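PDB 3DWG: sulfur carrier protein CysO from Mycobacterium tuberculosis, which probably donates sulfur, in its thiocarboxylated form, to the CysM-dependent pathway of L-cysteine biosynthesis. Local coordinates for residues C[9-12]-C[13-16]; C[76-79]-C[80-84]; C[65-68]-C[69-72]. All blocks are in the same frame, centred on the assembly; numbering follows the deposited sequence.

In the fold
The three contacts are local turns in two connections of a small ubiquitin-like fold. Contact 1 lies in the loop between strands 3-6 and 20-23, on the opposite side of the chain's centre from the other two; its centre is about 21 Å from that of contact 2 and about 23 Å from that of contact 3. Contacts 2 and 3 belong to one connection, from strand 66-67 to strand 83-88, with centres about 12 Å apart, and they touch: T76 OG1 lies 2.8 Å from S71 OG, a probable hydrogen bond. Strand 83-88 leads to the C-terminal tail, whose end probably carries the thiocarboxylate in the active form. Contacts 1 and 3 also meet another protein.

Contact 1: C[9-12]-C[13-16]; sequences TILR and PHTG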
ATOM      1  N   THR C   9      -8.714  25.005 -17.816  1.00 21.18           N
ATOM      2  CA  THR C   9      -7.869  25.860 -18.666  0.50 22.62           C
ATOM      3  C   THR C   9      -8.355  25.959 -20.102  1.00 22.88           C
ATOM      4  O   THR C   9      -8.338  27.047 -20.701  1.00 24.07           O
ATOM      5  CB  THR C   9      -6.402  25.383 -18.548  0.50 22.72           C
ATOM      6  OG1 THR C   9      -6.019  25.590 -17.195  0.50 21.27           O
ATOM      7  CG2 THR C   9      -5.459  26.196 -19.452  0.50 22.24           C
ATOM      8  N   ILE C  10      -8.806  24.837 -20.665  1.00 23.09           N
ATOM      9  CA  ILE C  10      -9.241  24.793 -22.053  1.00 24.72           C
ATOM     10  C   ILE C  10     -10.442  25.721 -22.366  1.00 24.63           C
ATOM     11  O   ILE C  10     -10.592  26.160 -23.500  1.00 25.99           O
ATOM     12  CB  ILE C  10      -9.486  23.360 -22.481  1.00 26.27           C
ATOM     13  CG1 ILE C  10      -9.653  23.269 -23.980  1.00 29.87           C
ATOM     14  CG2 ILE C  10     -10.675  22.720 -21.690  1.00 23.73           C
ATOM     15  CD1 ILE C  10      -9.937  21.872 -24.475  1.00 33.62           C
ATOM     16  N   LEU C  11     -11.235  26.041 -21.354  1.00 24.13           N
ATOM     17  CA  LEU C  11     -12.415  26.897 -21.584  1.00 24.04           C
ATOM     18  C   LEU C  11     -12.246  28.333 -21.156  1.00 25.59           C
ATOM     19  O   LEU C  11     -13.179  29.174 -21.299  1.00 24.15           O
ATOM     20  CB  LEU C  11     -13.655  26.318 -20.890  1.00 23.57           C
ATOM     21  CG  LEU C  11     -14.110  24.942 -21.370  1.00 24.47           C
ATOM     22  CD1 LEU C  11     -15.275  24.529 -20.490  1.00 28.79           C
ATOM     23  CD2 LEU C  11     -14.490  25.057 -22.869  1.00 27.41           C
ATOM     24  N   ARG C  12     -11.074  28.650 -20.598  1.00 24.41           N
ATOM     25  CA  ARG C  12     -10.846  30.001 -20.079  1.00 25.07           C
ATOM     26  C   ARG C  12     -10.786  31.130 -21.138  1.00 25.43           C
ATOM     27  O   ARG C  12     -10.965  32.294 -20.796  1.00 25.59           O
ATOM     28  CB  ARG C  12      -9.597  29.988 -19.209  1.00 25.52           C
ATOM     29  CG  ARG C  12      -9.857  29.373 -17.841  1.00 24.56           C
ATOM     30  CD  ARG C  12      -8.571  29.283 -16.997  1.00 22.80           C
ATOM     31  NE  ARG C  12      -8.715  28.178 -16.056  1.00 25.61           N
ATOM     32  CZ  ARG C  12      -7.759  27.675 -15.295  1.00 28.19           C
ATOM     33  NH1 ARG C  12      -6.549  28.209 -15.325  1.00 25.06           N
ATOM     34  NH2 ARG C  12      -8.032  26.640 -14.497  1.00 24.28           N
ATOM     35  N   PRO C  13     -10.527  30.793 -22.397  1.00 25.90           N
ATOM     36  CA  PRO C  13     -10.688  31.863 -23.394  1.00 27.92           C
ATOM     37  C   PRO C  13     -12.117  32.397 -23.480  1.00 29.19           C
ATOM     38  O   PRO C  13     -12.323  33.483 -24.057  1.00 32.22           O
ATOM     39  CB  PRO C  13     -10.374  31.142 -24.698  1.00 27.85           C
ATOM     40  CG  PRO C  13      -9.361  30.119 -24.297  1.00 27.96           C
ATOM     41  CD  PRO C  13     -10.010  29.568 -23.037  1.00 27.36           C
ATOM     42  N   HIS C  14     -13.095  31.653 -22.959  1.00 28.25           N
ATOM     43  CA  HIS C  14     -14.484  32.151 -22.955  1.00 27.23           C
ATOM     44  C   HIS C  14     -14.788  33.022 -21.782  1.00 27.61           C
ATOM     45  O   HIS C  14     -15.778  33.784 -21.796  1.00 27.46           O
ATOM     46  CB  HIS C  14     -15.472  30.986 -22.991  1.00 28.86           C
ATOM     47  CG  HIS C  14     -15.388  30.208 -24.248  1.00 29.65           C
ATOM     48  ND1 HIS C  14     -16.104  30.555 -25.373  1.00 31.75           N
ATOM     49  CD2 HIS C  14     -14.653  29.119 -24.584  1.00 31.43           C
ATOM     50  CE1 HIS C  14     -15.806  29.718 -26.351  1.00 33.29           C
ATOM     51  NE2 HIS C  14     -14.928  28.838 -25.900  1.00 33.50           N
ATOM     52  N   THR C  15     -13.973  32.916 -20.745  1.00 26.33           N
ATOM     53  CA  THR C  15     -14.220  33.624 -19.515  1.00 26.12           C
ATOM     54  C   THR C  15     -13.167  34.707 -19.269  1.00 27.36           C
ATOM     55  O   THR C  15     -12.936  35.066 -18.133  1.00 28.09           O
ATOM     56  CB  THR C  15     -14.247  32.671 -18.313  1.00 26.23           C
ATOM     57  OG1 THR C  15     -13.017  31.896 -18.286  1.00 25.18           O
ATOM     58  CG2 THR C  15     -15.442  31.714 -18.420  1.00 25.34           C
ATOM     59  N   GLY C  16     -12.565  35.230 -20.332  1.00 28.86           N
ATOM     60  CA  GLY C  16     -11.535  36.260 -20.175  1.00 30.06           C
ATOM     61  C   GLY C  16     -10.343  35.793 -19.362  1.00 30.78           C
ATOM     62  O   GLY C  16      -9.680  36.587 -18.656  1.00 31.31           O
TER
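H14 turns back on L11 through both its backbone and its ring. Its amide N donates to L11 O at 3.0 Å, arriving from above the carbonyl plane, while the imidazole sets its edge toward the same oxygen, which lies in the ring plane 3.6 Å from CD2. With chi1 at -65°, CG stands beside the backbone N, and this brings the ring back along the turn. Both ring nitrogens are bonded elsewhere, ND1 to S40 O and NE2 to R45 NH1, so the rotation of the imidazole is fixed from two sides. The carbonyl acceptor at ND1 is consistent with a proton there.

One residue further on the pattern repeats. T15 N donates to R12 O at 3.1 Å, again from well above the carbonyl plane, and T15 OG1 comes within 3.3 Å of R12 O, although its stronger partner is Q18 O. T15 and L11 are the buried members of this turn: T15 packs on I7 and Y39, and L11 on R45 and L46 of helix 42-46.

The looser side is that of P13 and G16: P13 is exposed, and G16 ends the turn in solvent. R12 stands apart from both sides. Its side chain meets 13-16 only at its base, through CB and CG, and then leaves the turn to be gripped elsewhere: the extended chain carries NE to I7 O, and NH1 forms a salt bridge with an acidic side chain of another protein chain.

Together with the bond from R12 N to T9 O, these i to i+3 links, interrupted at P13, which has no N-H to give, fit the 3-10 turn that begins at T9, here built into the loop that joins strands 3-6 and 20-23 of a ubiquitin-like fold.

Contact 2: C[76-79]-C[80-84]; sequences TAIA and DGDSV
A79 and D82 are joined by two hydrogen bonds that run in opposite senses. The shorter takes A79 N to D82 OD2 at 2.7 Å and is almost straight, 175° at the hydrogen, although the donor meets the carboxylate from well above its plane. The other takes D82 N back to A79 O at 3.1 Å. D82 reaches A79 because its CG sits anti to its own carbonyl carbon (chi1 -74°), which swings the carboxylate back over the turn.

A water adds a second donor to D82 OD2, at 2.6 Å, and gives its other proton to A77 O, extending the clamp upstream by two residues. The remaining oxygen, D82 OD1, is held by N64 ND2; with both oxygens engaged, the carboxylate's orientation is well determined. D80 instead points off the turn, where its OD1 accepts a bond from the backbone N of N2.

Beyond the polar centre, I78 crosses V84 at about a right angle, CD1 against CG2 at 3.8 Å. Both side chains are buried: I78 also packs on V3 and V63, and V84 on I61.

The backbone from A79 to D82 forms a type II beta turn, with G81 at its third position adopting positive phi. It carries the chain into strand 83-88, the middle strand of the five-stranded beta-grasp sheet characteristic of ubiquitin-like proteins.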
ATOM      1  N   THR C  76     -30.061  18.534 -12.751  1.00 19.49           N
ATOM      2  CA  THR C  76     -29.580  18.438 -11.417  1.00 20.50           C
ATOM      3  C   THR C  76     -29.810  19.718 -10.635  1.00 20.69           C
ATOM      4  O   THR C  76     -29.417  20.808 -11.108  1.00 19.68           O
ATOM      5  CB  THR C  76     -28.063  18.146 -11.455  1.00 18.27           C
ATOM      6  OG1 THR C  76     -27.806  16.902 -12.104  1.00 19.41           O
ATOM      7  CG2 THR C  76     -27.522  18.110  -9.989  1.00 20.88           C
ATOM      8  N   ALA C  77     -30.422  19.616  -9.446  1.00 21.13           N
ATOM      9  CA  ALA C  77     -30.728  20.804  -8.643  1.00 22.17           C
ATOM     10  C   ALA C  77     -29.506  21.456  -8.094  1.00 23.89           C
ATOM     11  O   ALA C  77     -28.542  20.763  -7.680  1.00 24.27           O
ATOM     12  CB  ALA C  77     -31.686  20.473  -7.503  1.00 23.98           C
ATOM     13  N   ILE C  78     -29.559  22.772  -8.043  1.00 24.58           N
ATOM     14  CA  ILE C  78     -28.453  23.573  -7.590  1.00 25.14           C
ATOM     15  C   ILE C  78     -28.991  24.549  -6.555  1.00 27.97           C
ATOM     16  O   ILE C  78     -30.075  25.126  -6.745  1.00 27.97           O
ATOM     17  CB  ILE C  78     -27.723  24.253  -8.769  1.00 27.39           C
ATOM     18  CG1 ILE C  78     -26.850  23.204  -9.475  1.00 23.33           C
ATOM     19  CG2 ILE C  78     -26.781  25.327  -8.284  1.00 26.53           C
ATOM     20  CD1 ILE C  78     -26.041  23.720 -10.581  1.00 25.27           C
ATOM     21  N   ALA C  79     -28.258  24.716  -5.455  1.00 28.27           N
ATOM     22  CA  ALA C  79     -28.719  25.623  -4.389  1.00 29.59           C
ATOM     23  C   ALA C  79     -27.690  26.717  -4.232  1.00 31.04           C
ATOM     24  O   ALA C  79     -26.522  26.553  -4.629  1.00 30.16           O
ATOM     25  CB  ALA C  79     -28.898  24.858  -3.099  1.00 29.82           C
ATOM     26  N   ASP C  80     -28.101  27.849  -3.660  1.00 30.59           N
ATOM     27  CA  ASP C  80     -27.169  28.903  -3.309  1.00 31.25           C
ATOM     28  C   ASP C  80     -25.955  28.380  -2.511  1.00 29.85           C
ATOM     29  O   ASP C  80     -26.092  27.553  -1.611  1.00 31.39           O
ATOM     30  CB  ASP C  80     -27.925  29.951  -2.482  1.00 31.43           C
ATOM     31  CG  ASP C  80     -27.171  31.256  -2.344  1.00 36.69           C
ATOM     32  OD1 ASP C  80     -26.615  31.776  -3.337  1.00 39.66           O
ATOM     33  OD2 ASP C  80     -27.162  31.785  -1.206  1.00 42.95           O
ATOM     34  N   GLY C  81     -24.762  28.850  -2.849  1.00 29.79           N
ATOM     35  CA  GLY C  81     -23.548  28.412  -2.205  1.00 28.71           C
ATOM     36  C   GLY C  81     -22.905  27.150  -2.783  1.00 28.95           C
ATOM     37  O   GLY C  81     -21.796  26.764  -2.371  1.00 28.32           O
ATOM     38  N   ASP C  82     -23.585  26.505  -3.731  1.00 26.35           N
ATOM     39  CA  ASP C  82     -23.013  25.272  -4.316  1.00 25.79           C
ATOM     40  C   ASP C  82     -21.791  25.584  -5.173  1.00 24.58           C
ATOM     41  O   ASP C  82     -21.608  26.719  -5.628  1.00 23.72           O
ATOM     42  CB  ASP C  82     -24.023  24.520  -5.186  1.00 25.56           C
ATOM     43  CG  ASP C  82     -25.085  23.806  -4.407  1.00 23.91           C
ATOM     44  OD1 ASP C  82     -25.057  23.700  -3.166  1.00 28.21           O
ATOM     45  OD2 ASP C  82     -25.965  23.256  -5.094  1.00 26.98           O
ATOM     46  N   SER C  83     -20.932  24.571  -5.355  1.00 22.82           N
ATOM     47  CA  SER C  83     -19.787  24.645  -6.260  1.00 23.36           C
ATOM     48  C   SER C  83     -20.147  23.795  -7.460  1.00 21.75           C
ATOM     49  O   SER C  83     -20.738  22.699  -7.316  1.00 23.31           O
ATOM     50  CB  SER C  83     -18.560  23.962  -5.640  1.00 23.78           C
ATOM     51  OG  SER C  83     -18.827  22.563  -5.435  1.00 29.95           O
ATOM     52  N   VAL C  84     -19.768  24.302  -8.607  1.00 19.66           N
ATOM     53  CA  VAL C  84     -19.877  23.552  -9.838  1.00 19.14           C
ATOM     54  C   VAL C  84     -18.481  23.424 -10.461  1.00 18.71           C
ATOM     55  O   VAL C  84     -17.754  24.439 -10.599  1.00 19.63           O
ATOM     56  CB  VAL C  84     -20.853  24.244 -10.881  1.00 17.97           C
ATOM     57  CG1 VAL C  84     -20.798  23.517 -12.188  1.00 18.23           C
ATOM     58  CG2 VAL C  84     -22.278  24.259 -10.300  1.00 20.12           C
TER
HETATM   59  O   HOH W   1     -27.366  21.125  -4.935  1.00 30.59           O

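Contact 3: C[65-68]-C[69-72]; sequences DEDV and RFSG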
ATOM      1  N   ASP C  65     -19.199  18.180  -5.887  1.00 19.69           N
ATOM      2  CA  ASP C  65     -18.382  16.985  -6.081  1.00 20.91           C
ATOM      3  C   ASP C  65     -19.100  15.757  -6.624  1.00 19.24           C
ATOM      4  O   ASP C  65     -18.471  14.725  -6.835  1.00 19.82           O
ATOM      5  CB  ASP C  65     -17.614  16.642  -4.804  1.00 21.60           C
ATOM      6  CG  ASP C  65     -16.523  17.702  -4.482  1.00 25.01           C
ATOM      7  OD1 ASP C  65     -16.101  18.426  -5.419  1.00 26.66           O
ATOM      8  OD2 ASP C  65     -16.104  17.796  -3.303  1.00 30.26           O
ATOM      9  N   GLU C  66     -20.397  15.879  -6.948  1.00 18.85           N
ATOM     10  CA  GLU C  66     -21.152  14.762  -7.457  1.00 19.42           C
ATOM     11  C   GLU C  66     -21.419  14.869  -8.942  1.00 16.85           C
ATOM     12  O   GLU C  66     -21.945  15.871  -9.395  1.00 18.16           O
ATOM     13  CB  GLU C  66     -22.482  14.597  -6.682  1.00 18.69           C
ATOM     14  CG  GLU C  66     -22.254  14.542  -5.141  1.00 26.45           C
ATOM     15  CD  GLU C  66     -23.471  14.128  -4.327  1.00 28.01           C
ATOM     16  OE1 GLU C  66     -23.477  14.506  -3.125  1.00 31.54           O
ATOM     17  OE2 GLU C  66     -24.400  13.459  -4.907  1.00 32.99           O
ATOM     18  N   ASP C  67     -21.045  13.847  -9.678  1.00 16.79           N
ATOM     19  CA  ASP C  67     -21.159  13.813 -11.125  1.00 17.14           C
ATOM     20  C   ASP C  67     -22.626  13.927 -11.537  1.00 16.61           C
ATOM     21  O   ASP C  67     -23.412  13.089 -11.191  1.00 17.18           O
ATOM     22  CB  ASP C  67     -20.575  12.485 -11.626  1.00 17.42           C
ATOM     23  CG  ASP C  67     -20.472  12.399 -13.122  1.00 21.19           C
ATOM     24  OD1 ASP C  67     -21.231  13.024 -13.914  1.00 18.49           O
ATOM     25  OD2 ASP C  67     -19.651  11.600 -13.592  1.00 24.50           O
ATOM     26  N   VAL C  68     -22.933  14.985 -12.260  1.00 16.86           N
ATOM     27  CA  VAL C  68     -24.329  15.192 -12.739  1.00 16.60           C
ATOM     28  C   VAL C  68     -24.845  14.076 -13.594  1.00 17.82           C
ATOM     29  O   VAL C  68     -26.094  13.961 -13.682  1.00 19.02           O
ATOM     30  CB  VAL C  68     -24.461  16.540 -13.461  1.00 16.20           C
ATOM     31  CG1 VAL C  68     -24.058  17.670 -12.561  1.00 18.36           C
ATOM     32  CG2 VAL C  68     -23.723  16.574 -14.796  1.00 16.27           C
ATOM     33  N   ARG C  69     -24.000  13.243 -14.220  1.00 17.86           N
ATOM     34  CA  ARG C  69     -24.584  12.118 -15.012  1.00 18.30           C
ATOM     35  C   ARG C  69     -25.424  11.132 -14.186  1.00 20.30           C
ATOM     36  O   ARG C  69     -26.182  10.352 -14.751  1.00 22.13           O
ATOM     37  CB  ARG C  69     -23.508  11.453 -15.839  1.00 19.16           C
ATOM     38  CG  ARG C  69     -23.111  12.325 -17.033  1.00 19.35           C
ATOM     39  CD  ARG C  69     -22.258  11.554 -17.993  1.00 23.43           C
ATOM     40  NE  ARG C  69     -21.969  12.276 -19.218  1.00 23.20           N
ATOM     41  CZ  ARG C  69     -20.904  13.047 -19.413  1.00 24.37           C
ATOM     42  NH1 ARG C  69     -20.026  13.216 -18.417  1.00 23.23           N
ATOM     43  NH2 ARG C  69     -20.755  13.676 -20.583  1.00 22.36           N
ATOM     44  N   PHE C  70     -25.288  11.195 -12.880  1.00 18.63           N
ATOM     45  CA  PHE C  70     -25.980  10.271 -11.973  1.00 19.36           C
ATOM     46  C   PHE C  70     -27.012  10.970 -11.123  1.00 19.40           C
ATOM     47  O   PHE C  70     -27.603  10.327 -10.250  1.00 22.71           O
ATOM     48  CB  PHE C  70     -24.963   9.471 -11.118  1.00 19.60           C
ATOM     49  CG  PHE C  70     -24.007   8.723 -11.968  1.00 21.25           C
ATOM     50  CD1 PHE C  70     -22.780   9.321 -12.352  1.00 19.70           C
ATOM     51  CD2 PHE C  70     -24.347   7.456 -12.494  1.00 19.84           C
ATOM     52  CE1 PHE C  70     -21.901   8.679 -13.181  1.00 21.41           C
ATOM     53  CE2 PHE C  70     -23.453   6.788 -13.340  1.00 21.49           C
ATOM     54  CZ  PHE C  70     -22.226   7.403 -13.705  1.00 21.58           C
ATOM     55  N   SER C  71     -27.290  12.250 -11.395  1.00 19.07           N
ATOM     56  CA  SER C  71     -28.200  13.015 -10.513  1.00 20.78           C
ATOM     57  C   SER C  71     -29.231  13.802 -11.339  1.00 22.02           C
ATOM     58  O   SER C  71     -29.838  14.754 -10.840  1.00 24.38           O
ATOM     59  CB  SER C  71     -27.382  13.978  -9.631  1.00 21.45           C
ATOM     60  OG  SER C  71     -26.669  14.892 -10.469  1.00 20.96           O
ATOM     61  N   GLY C  72     -29.354  13.433 -12.607  1.00 20.65           N
ATOM     62  CA  GLY C  72     -30.348  14.081 -13.490  1.00 22.78           C
ATOM     63  C   GLY C  72     -29.787  14.921 -14.609  1.00 23.25           C
ATOM     64  O   GLY C  72     -30.541  15.648 -15.317  1.00 23.45           O
TER
HETATM   65  O   HOH W   2     -24.743  16.204  -9.000  1.00 20.05           O
HETATM   66  O   HOH W   3     -19.154  11.448 -16.109  1.00 28.58           O
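D67 accepts the amides of R69 and F70, one through its side chain and one through its backbone, directly after E66, whose O takes a bond from a water that lies 2.8 Å from S71 OG. D67 OD1 takes R69 N at 2.8 Å, tilted out of the carboxylate plane, and D67 O takes F70 N at 3.2 Å. The first bond closes an Asx turn, reached with CG anti to the backbone N (chi1 -173°). The carboxylate stands nearly perpendicular to the F70 ring, with D67 OD2 near the ring edge, 3.7 Å from CE1. A second water receives a bond from R69 NH1 and donates to D67 OD2; the same NH1 also bonds V59 O.

V68, buried against I61 and V63 of strand 59-63, closes residues 65-68. Its carbonyl accepts S71 N at 3.1 Å, while S71 OG lies over V68 CA, its stronger partner being T76.

One aspartate thus ties down the start of the 3-10 turn that follows strand 66-67. The carboxylate of D67, with R69 nearby through water and a basic side chain of another protein chain at long, weak range, is probably kept ionised.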